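Local structure of 3-phosphoshikimate 1-carboxyvinyltransferase (Streptomyces sviceus, 7M0O) at residues Pro310-Asp315 with Trp347-Pro352; Arg262-Glu267 with Arg284-Asn289. The protein probably catalyses the transfer of the enolpyruvyl group of phosphoenolpyruvate to the 5-hydroxyl of shikimate-3-phosphate, the sixth of seven steps toward chorismate. All blocks are in the same frame, centred on the assembly; numbering follows the deposited sequence.

Interaction 1: Pro310-Asp315 with Trp347-Pro352; sequences PVRIED and WIEIHP
Arg312 NH1 gives a 2.7 Å hydrogen bond to Glu349 OE1, meeting that oxygen nearly along its C-O axis, and so opens a compact example of a salt-bridge network on a sheet surface. Glu349 lies across the strands; Glu314, on the arginine's own strand, takes a 2.8 Å bond from Arg312 NE on the OE2 lone pair turned from its other carboxylate oxygen. Both acceptors lie in the guanidinium plane, so the two salt bridges fix its rotation. Trp347 fills one face: Arg312 CZ stands 3.8 Å from the centroid of the six-membered ring, a cation-pi stack with the planes tilted by 29°. This geometry follows from an extended arginine whose CG is anti to the backbone N (chi1 -175°), which leans the charge over the neighbouring strand, onto the indole. At the end of the pair Pro310 CG lies 3.7 Å from His351 ND1. Beneath, the antiparallel strands are joined by bonds between Val311 and Ile350 and between Ile313 and Ile348, with Ile313 N to Ile348 O at 2.8 Å. The apolar face carries these four residues, and Ile313 CB meets Ile348 CG2. Helices 297-303 and 326-336 pack against that face, while strands 286-289 and 340-344 complete the mixed four-stranded sheet outside the pair, an alpha/beta layering consistent with the EPSP synthase fold.

Interaction 2: Arg262-Glu267 with Arg284-Asn289; sequences RRMGAE and RGLTAN
Arg284, Arg263 and Met264 bury the most surface here, and together they illustrate how the end of a helix can be tied to the start of a strand. Arg284 does so through both its backbone and its side chain. Its N donates to Met264 O at 2.8 Å, in the carbonyl plane and on a lone pair, while its side chain folds back at chi3 (-59°) and lays one guanidinium face over Met264 O and Gly265 N. In the plane of that group, at its edge, NH2 gives bonds to two waters. One of them donates to Arg263 O at 2.8 Å and the other, weakly, to Arg262 O, so carbonyls of the last helical turn are linked to the arginine through solvent. Arg263, from the helix side, reaches the strand. Its NH1 meets Thr287 O at 2.9 Å in a nearly straight bond (N-H...O 175°), within the guanidinium plane although the donor is tilted from the carbonyl plane. Leu286 CD2 sits over the centre of that guanidinium and also touches Arg263 CB at 3.5 Å. The same methyl is 3.6 Å from Met264 CG, and the two side chains cross at about a right angle. Methionine CB, CG and CE all lie against Arg284 O. Gly265, with its positive phi of 109°, leaves the helix and lets its CA approach Arg284 NH1 at 3.7 Å. Gly265 N bonds back to Arg262 O, and this glycine marks the Schellman motif that ends helix 257-263, a C-terminal helix-capping motif with glycine at its positive-phi position, placed against the approach to edge strand 286-289.

How the interactions relate
The two contacts meet within one four-stranded sheet, their centres about 12 Å apart. Strands 286-289 and 311-314 run parallel as neighbours: Arg312 O accepts a probable hydrogen bond from Ala288 N at 2.8 Å, and Glu314 N gives another to Ala288 O at 2.9 Å. Interaction 2 thus fastens a helix end to the sheet's outer strand, whereas interaction 1 pairs the two inner strands. Thr287 CG2 packs on Glu314 OE1. Interaction 2 lies away from the predicted substrate-binding residues. Interaction 1 is nearer: the side chain of Ile313 is about 8 Å from that of Asn318, predicted to bind shikimate-3-phosphate, and that of Ile348 about 9 Å from that of Arg326, predicted to bind phosphoenolpyruvate.

Interaction 1: Pro310-Asp315 with Trp347-Pro352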
ATOM      1  N   PRO A 310      32.165  -2.353   2.486  1.00 14.26           N
ATOM      2  CA  PRO A 310      31.038  -3.257   2.769  1.00 12.26           C
ATOM      3  C   PRO A 310      29.742  -2.518   3.080  1.00 13.53           C
ATOM      4  O   PRO A 310      29.733  -1.439   3.689  1.00 11.82           O
ATOM      5  CB  PRO A 310      31.519  -4.059   3.982  1.00 14.93           C
ATOM      6  CG  PRO A 310      32.993  -4.093   3.815  1.00 16.59           C
ATOM      7  CD  PRO A 310      33.386  -2.786   3.187  1.00 16.22           C
ATOM      8  N   VAL A 311      28.641  -3.122   2.657  1.00  9.56           N
ATOM      9  CA  VAL A 311      27.303  -2.658   2.989  1.00 11.42           C
ATOM     10  C   VAL A 311      26.727  -3.708   3.922  1.00  9.88           C
ATOM     11  O   VAL A 311      26.547  -4.864   3.531  1.00 10.48           O
ATOM     12  CB  VAL A 311      26.430  -2.462   1.740  1.00 12.97           C
ATOM     13  CG1 VAL A 311      25.009  -2.131   2.148  1.00 14.52           C
ATOM     14  CG2 VAL A 311      27.017  -1.338   0.861  1.00 13.18           C
ATOM     15  N   ARG A 312      26.481  -3.330   5.165  1.00  8.59           N
ATOM     16  CA  ARG A 312      25.918  -4.252   6.141  1.00  8.89           C
ATOM     17  C   ARG A 312      24.512  -3.797   6.497  1.00  9.97           C
ATOM     18  O   ARG A 312      24.329  -2.686   7.016  1.00 12.92           O
ATOM     19  CB  ARG A 312      26.800  -4.331   7.384  1.00 11.59           C
ATOM     20  CG  ARG A 312      26.333  -5.380   8.392  1.00 16.78           C
ATOM     21  CD  ARG A 312      27.341  -5.551   9.511  1.00 17.48           C
ATOM     22  NE  ARG A 312      26.840  -6.324  10.648  1.00 18.95           N
ATOM     23  CZ  ARG A 312      27.191  -7.582  10.898  1.00 16.90           C
ATOM     24  NH1 ARG A 312      28.038  -8.207  10.094  1.00 20.65           N
ATOM     25  NH2 ARG A 312      26.709  -8.204  11.965  1.00 19.05           N
ATOM     26  N   ILE A 313      23.527  -4.660   6.242  1.00  8.44           N
ATOM     27  CA  ILE A 313      22.123  -4.369   6.526  1.00 11.35           C
ATOM     28  C   ILE A 313      21.723  -5.143   7.778  1.00 11.50           C
ATOM     29  O   ILE A 313      21.833  -6.372   7.811  1.00 10.30           O
ATOM     30  CB  ILE A 313      21.227  -4.728   5.328  1.00 10.32           C
ATOM     31  CG1 ILE A 313      21.659  -3.959   4.077  1.00 11.00           C
ATOM     32  CG2 ILE A 313      19.755  -4.419   5.627  1.00 11.34           C
ATOM     33  CD1 ILE A 313      20.802  -4.310   2.856  1.00 12.43           C
ATOM     34  N   GLU A 314      21.273  -4.432   8.822  1.00  7.91           N
ATOM     35  CA  GLU A 314      21.064  -5.026  10.133  1.00 10.19           C
ATOM     36  C   GLU A 314      19.604  -4.909  10.556  1.00 11.45           C
ATOM     37  O   GLU A 314      18.855  -4.063  10.053  1.00 11.87           O
ATOM     38  CB  GLU A 314      21.952  -4.355  11.205  1.00 14.18           C
ATOM     39  CG  GLU A 314      23.413  -4.704  11.076  1.00 14.38           C
ATOM     40  CD  GLU A 314      24.283  -4.058  12.133  1.00 21.32           C
ATOM     41  OE1 GLU A 314      23.826  -3.110  12.810  1.00 22.12           O
ATOM     42  OE2 GLU A 314      25.442  -4.496  12.266  1.00 20.84           O
ATOM     43  N   ASP A 315      19.211  -5.788  11.492  1.00 12.68           N
ATOM     44  CA  ASP A 315      17.894  -5.751  12.134  1.00 14.94           C
ATOM     45  C   ASP A 315      16.774  -6.076  11.141  1.00 15.23           C
ATOM     46  O   ASP A 315      15.688  -5.494  11.199  1.00 12.25           O
ATOM     47  CB  ASP A 315      17.654  -4.400  12.817  1.00 11.74           C
ATOM     48  CG  ASP A 315      16.761  -4.497  14.066  1.00 16.66           C
ATOM     49  OD1 ASP A 315      16.247  -5.592  14.409  1.00 16.96           O
ATOM     50  OD2 ASP A 315      16.571  -3.446  14.713  1.00 19.06           O
ATOM     51  N   TRP A 347      20.900 -10.226   9.598  1.00 11.06           N
ATOM     52  CA  TRP A 347      21.752  -9.259   8.919  1.00 14.64           C
ATOM     53  C   TRP A 347      22.359  -9.893   7.675  1.00 14.07           C
ATOM     54  O   TRP A 347      22.431 -11.119   7.544  1.00 12.75           O
ATOM     55  CB  TRP A 347      22.855  -8.712   9.849  1.00 13.10           C
ATOM     56  CG  TRP A 347      23.824  -9.743  10.416  1.00 14.08           C
ATOM     57  CD1 TRP A 347      23.746 -10.355  11.640  1.00 12.85           C
ATOM     58  CD2 TRP A 347      25.011 -10.253   9.787  1.00 14.67           C
ATOM     59  NE1 TRP A 347      24.828 -11.201  11.816  1.00 15.40           N
ATOM     60  CE2 TRP A 347      25.609 -11.164  10.690  1.00 15.10           C
ATOM     61  CE3 TRP A 347      25.620 -10.033   8.547  1.00 15.44           C
ATOM     62  CZ2 TRP A 347      26.790 -11.850  10.392  1.00 15.81           C
ATOM     63  CZ3 TRP A 347      26.806 -10.713   8.252  1.00 17.46           C
ATOM     64  CH2 TRP A 347      27.368 -11.621   9.167  1.00 19.14           C
ATOM     65  N   ILE A 348      22.771  -9.029   6.745  1.00 10.19           N
ATOM     66  CA  ILE A 348      23.478  -9.435   5.532  1.00 10.19           C
ATOM     67  C   ILE A 348      24.572  -8.410   5.261  1.00 10.53           C
ATOM     68  O   ILE A 348      24.334  -7.202   5.367  1.00 12.25           O
ATOM     69  CB  ILE A 348      22.503  -9.567   4.348  1.00 10.44           C
ATOM     70  CG1 ILE A 348      23.255  -9.934   3.060  1.00 10.36           C
ATOM     71  CG2 ILE A 348      21.680  -8.287   4.151  1.00 11.64           C
ATOM     72  CD1 ILE A 348      22.324 -10.315   1.909  1.00 11.88           C
ATOM     73  N   GLU A 349      25.779  -8.890   4.937  1.00 11.53           N
ATOM     74  CA  GLU A 349      26.922  -8.019   4.674  1.00  9.80           C
ATOM     75  C   GLU A 349      27.443  -8.316   3.271  1.00 14.13           C
ATOM     76  O   GLU A 349      27.805  -9.461   2.959  1.00 14.13           O
ATOM     77  CB  GLU A 349      28.025  -8.189   5.722  1.00 15.00           C
ATOM     78  CG  GLU A 349      29.130  -7.132   5.604  1.00 17.22           C
ATOM     79  CD  GLU A 349      29.980  -6.962   6.866  1.00 24.03           C
ATOM     80  OE1 GLU A 349      29.565  -7.394   7.962  1.00 24.52           O
ATOM     81  OE2 GLU A 349      31.081  -6.380   6.755  1.00 33.70           O
ATOM     82  N   ILE A 350      27.447  -7.293   2.425  1.00 11.50           N
ATOM     83  CA  ILE A 350      27.770  -7.414   1.014  1.00 10.59           C
ATOM     84  C   ILE A 350      29.117  -6.746   0.766  1.00 12.35           C
ATOM     85  O   ILE A 350      29.316  -5.578   1.117  1.00 11.17           O
ATOM     86  CB  ILE A 350      26.673  -6.781   0.139  1.00 10.12           C
ATOM     87  CG1 ILE A 350      25.319  -7.450   0.409  1.00 11.13           C
ATOM     88  CG2 ILE A 350      27.051  -6.877  -1.344  1.00 11.59           C
ATOM     89  CD1 ILE A 350      24.137  -6.544   0.313  1.00 14.66           C
ATOM     90  N   HIS A 351      30.025  -7.470   0.115  1.00 13.47           N
ATOM     91  CA  HIS A 351      31.364  -6.961  -0.122  1.00 13.17           C
ATOM     92  C   HIS A 351      31.520  -6.586  -1.585  1.00 13.04           C
ATOM     93  O   HIS A 351      31.430  -7.462  -2.462  1.00 16.32           O
ATOM     94  CB  HIS A 351      32.394  -8.008   0.299  1.00 13.97           C
ATOM     95  CG  HIS A 351      32.337  -8.294   1.768  1.00 14.45           C
ATOM     96  ND1 HIS A 351      33.073  -7.577   2.684  1.00 20.02           N
ATOM     97  CD2 HIS A 351      31.590  -9.167   2.486  1.00 16.77           C
ATOM     98  CE1 HIS A 351      32.807  -8.015   3.902  1.00 20.91           C
ATOM     99  NE2 HIS A 351      31.906  -8.978   3.810  1.00 22.06           N
ATOM    100  N   PRO A 352      31.714  -5.305  -1.888  1.00 11.58           N
ATOM    101  CA  PRO A 352      31.726  -4.864  -3.285  1.00 16.11           C
ATOM    102  C   PRO A 352      32.873  -5.476  -4.069  1.00 13.45           C
ATOM    103  O   PRO A 352      33.916  -5.846  -3.525  1.00 15.42           O
ATOM    104  CB  PRO A 352      31.880  -3.340  -3.182  1.00 16.47           C
ATOM    105  CG  PRO A 352      32.343  -3.075  -1.786  1.00 19.74           C
ATOM    106  CD  PRO A 352      31.788  -4.181  -0.940  1.00 14.09           C
TER

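Interaction 2: Arg262-Glu267 with Arg284-Asn289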
ATOM      1  N   ARG A 262      21.231   9.111   0.671  1.00 10.63           N
ATOM      2  CA  ARG A 262      21.982  10.316   1.009  1.00  7.97           C
ATOM      3  C   ARG A 262      23.232   9.983   1.828  1.00  9.43           C
ATOM      4  O   ARG A 262      24.309  10.545   1.588  1.00 11.21           O
ATOM      5  CB  ARG A 262      21.083  11.301   1.761  1.00 15.14           C
ATOM      6  CG  ARG A 262      21.740  12.677   1.929  1.00 14.09           C
ATOM      7  CD  ARG A 262      20.995  13.562   2.919  1.00 16.59           C
ATOM      8  NE  ARG A 262      19.733  14.059   2.374  1.00 17.95           N
ATOM      9  CZ  ARG A 262      18.540  13.673   2.822  1.00 18.33           C
ATOM     10  NH1 ARG A 262      18.460  12.787   3.805  1.00 17.34           N
ATOM     11  NH2 ARG A 262      17.428  14.155   2.291  1.00 20.16           N
ATOM     12  N   ARG A 263      23.111   9.060   2.792  1.00 10.86           N
ATOM     13  CA  ARG A 263      24.269   8.611   3.573  1.00 14.22           C
ATOM     14  C   ARG A 263      25.343   7.954   2.705  1.00 11.68           C
ATOM     15  O   ARG A 263      26.529   7.942   3.077  1.00 11.60           O
ATOM     16  CB  ARG A 263      23.825   7.618   4.654  1.00 14.53           C
ATOM     17  CG  ARG A 263      23.053   8.182   5.837  1.00 19.43           C
ATOM     18  CD  ARG A 263      22.901   7.104   6.918  1.00 18.19           C
ATOM     19  NE  ARG A 263      24.216   6.716   7.420  1.00 19.48           N
ATOM     20  CZ  ARG A 263      24.563   5.489   7.806  1.00 15.60           C
ATOM     21  NH1 ARG A 263      23.689   4.481   7.794  1.00 14.71           N
ATOM     22  NH2 ARG A 263      25.795   5.282   8.232  1.00 16.09           N
ATOM     23  N   MET A 264      24.955   7.357   1.580  1.00 10.89           N
ATOM     24  CA  MET A 264      25.927   6.831   0.631  1.00  8.60           C
ATOM     25  C   MET A 264      26.526   7.917  -0.254  1.00 11.56           C
ATOM     26  O   MET A 264      27.443   7.629  -1.027  1.00 12.83           O
ATOM     27  CB  MET A 264      25.274   5.741  -0.231  1.00 11.75           C
ATOM     28  CG  MET A 264      24.648   4.636   0.610  1.00 13.47           C
ATOM     29  SD  MET A 264      23.930   3.294  -0.360  1.00 14.25           S
ATOM     30  CE  MET A 264      25.413   2.361  -0.779  1.00 18.51           C
ATOM     31  N   GLY A 265      26.011   9.139  -0.197  1.00 10.18           N
ATOM     32  CA  GLY A 265      26.599  10.246  -0.936  1.00 11.05           C
ATOM     33  C   GLY A 265      25.795  10.746  -2.114  1.00 14.67           C
ATOM     34  O   GLY A 265      26.257  11.663  -2.813  1.00 15.20           O
ATOM     35  N   ALA A 266      24.613  10.182  -2.363  1.00 10.70           N
ATOM     36  CA  ALA A 266      23.719  10.746  -3.366  1.00 12.62           C
ATOM     37  C   ALA A 266      23.221  12.104  -2.895  1.00 11.75           C
ATOM     38  O   ALA A 266      23.187  12.390  -1.697  1.00 12.39           O
ATOM     39  CB  ALA A 266      22.537   9.802  -3.623  1.00 11.67           C
ATOM     40  N   GLU A 267      22.846  12.962  -3.854  1.00 12.90           N
ATOM     41  CA  GLU A 267      22.204  14.241  -3.546  1.00 10.49           C
ATOM     42  C   GLU A 267      20.700  13.992  -3.450  1.00 10.01           C
ATOM     43  O   GLU A 267      20.060  13.624  -4.442  1.00 13.24           O
ATOM     44  CB  GLU A 267      22.527  15.288  -4.615  1.00 16.54           C
ATOM     45  CG  GLU A 267      23.888  15.949  -4.443  1.00 21.29           C
ATOM     46  CD  GLU A 267      24.312  16.779  -5.652  1.00 33.49           C
ATOM     47  OE1 GLU A 267      23.500  16.961  -6.585  1.00 32.95           O
ATOM     48  OE2 GLU A 267      25.472  17.244  -5.669  1.00 43.04           O
ATOM     49  N   ARG A 284      29.070   5.324  -1.097  1.00 11.35           N
ATOM     50  CA  ARG A 284      29.918   4.916   0.015  1.00  9.55           C
ATOM     51  C   ARG A 284      29.266   3.802   0.822  1.00 11.43           C
ATOM     52  O   ARG A 284      28.075   3.858   1.137  1.00 12.07           O
ATOM     53  CB  ARG A 284      30.224   6.109   0.927  1.00 11.55           C
ATOM     54  CG  ARG A 284      30.940   7.217   0.177  1.00 15.62           C
ATOM     55  CD  ARG A 284      31.431   8.326   1.094  1.00 15.71           C
ATOM     56  NE  ARG A 284      30.340   8.941   1.845  1.00 17.83           N
ATOM     57  CZ  ARG A 284      29.696  10.047   1.483  1.00 17.69           C
ATOM     58  NH1 ARG A 284      30.021  10.679   0.360  1.00 17.46           N
ATOM     59  NH2 ARG A 284      28.714  10.513   2.240  1.00 14.65           N
ATOM     60  N   GLY A 285      30.071   2.807   1.197  1.00 10.03           N
ATOM     61  CA  GLY A 285      29.562   1.748   2.043  1.00 13.93           C
ATOM     62  C   GLY A 285      29.155   2.245   3.418  1.00 13.27           C
ATOM     63  O   GLY A 285      29.559   3.313   3.882  1.00 12.80           O
ATOM     64  N   LEU A 286      28.337   1.439   4.086  1.00 11.36           N
ATOM     65  CA  LEU A 286      27.776   1.821   5.373  1.00 13.70           C
ATOM     66  C   LEU A 286      27.125   0.604   6.007  1.00 11.99           C
ATOM     67  O   LEU A 286      26.943  -0.437   5.369  1.00 11.85           O
ATOM     68  CB  LEU A 286      26.745   2.951   5.262  1.00 14.36           C
ATOM     69  CG  LEU A 286      25.678   2.973   4.156  1.00 17.29           C
ATOM     70  CD1 LEU A 286      24.740   1.779   4.179  1.00 23.83           C
ATOM     71  CD2 LEU A 286      24.880   4.271   4.211  1.00 15.09           C
ATOM     72  N   THR A 287      26.767   0.773   7.271  1.00 11.73           N
ATOM     73  CA  THR A 287      25.848  -0.105   7.978  1.00 11.71           C
ATOM     74  C   THR A 287      24.509   0.601   8.091  1.00 11.21           C
ATOM     75  O   THR A 287      24.455   1.761   8.506  1.00 12.58           O
ATOM     76  CB  THR A 287      26.378  -0.435   9.369  1.00 12.21           C
ATOM     77  OG1 THR A 287      27.572  -1.211   9.245  1.00 14.11           O
ATOM     78  CG2 THR A 287      25.328  -1.220  10.152  1.00 12.36           C
ATOM     79  N   ALA A 288      23.428  -0.099   7.744  1.00 10.46           N
ATOM     80  CA  ALA A 288      22.094   0.486   7.783  1.00 12.29           C
ATOM     81  C   ALA A 288      21.153  -0.443   8.540  1.00 11.94           C
ATOM     82  O   ALA A 288      21.020  -1.623   8.195  1.00 12.85           O
ATOM     83  CB  ALA A 288      21.575   0.749   6.364  1.00 12.79           C
ATOM     84  N   ASN A 289      20.511   0.082   9.574  1.00 11.53           N
ATOM     85  CA  ASN A 289      19.428  -0.639  10.234  1.00 12.79           C
ATOM     86  C   ASN A 289      18.166  -0.416   9.414  1.00 13.12           C
ATOM     87  O   ASN A 289      17.658   0.709   9.348  1.00 13.70           O
ATOM     88  CB  ASN A 289      19.272  -0.137  11.669  1.00  9.97           C
ATOM     89  CG  ASN A 289      18.148  -0.827  12.425  1.00 14.84           C
ATOM     90  OD1 ASN A 289      17.054  -1.053  11.898  1.00 11.82           O
ATOM     91  ND2 ASN A 289      18.412  -1.147  13.684  1.00 16.08           N
TER
HETATM   92  O   HOH W   1      26.884  12.661   2.437  1.00 29.77           O
HETATM   93  O   HOH W   2      27.596   9.503   5.140  1.00 17.59           O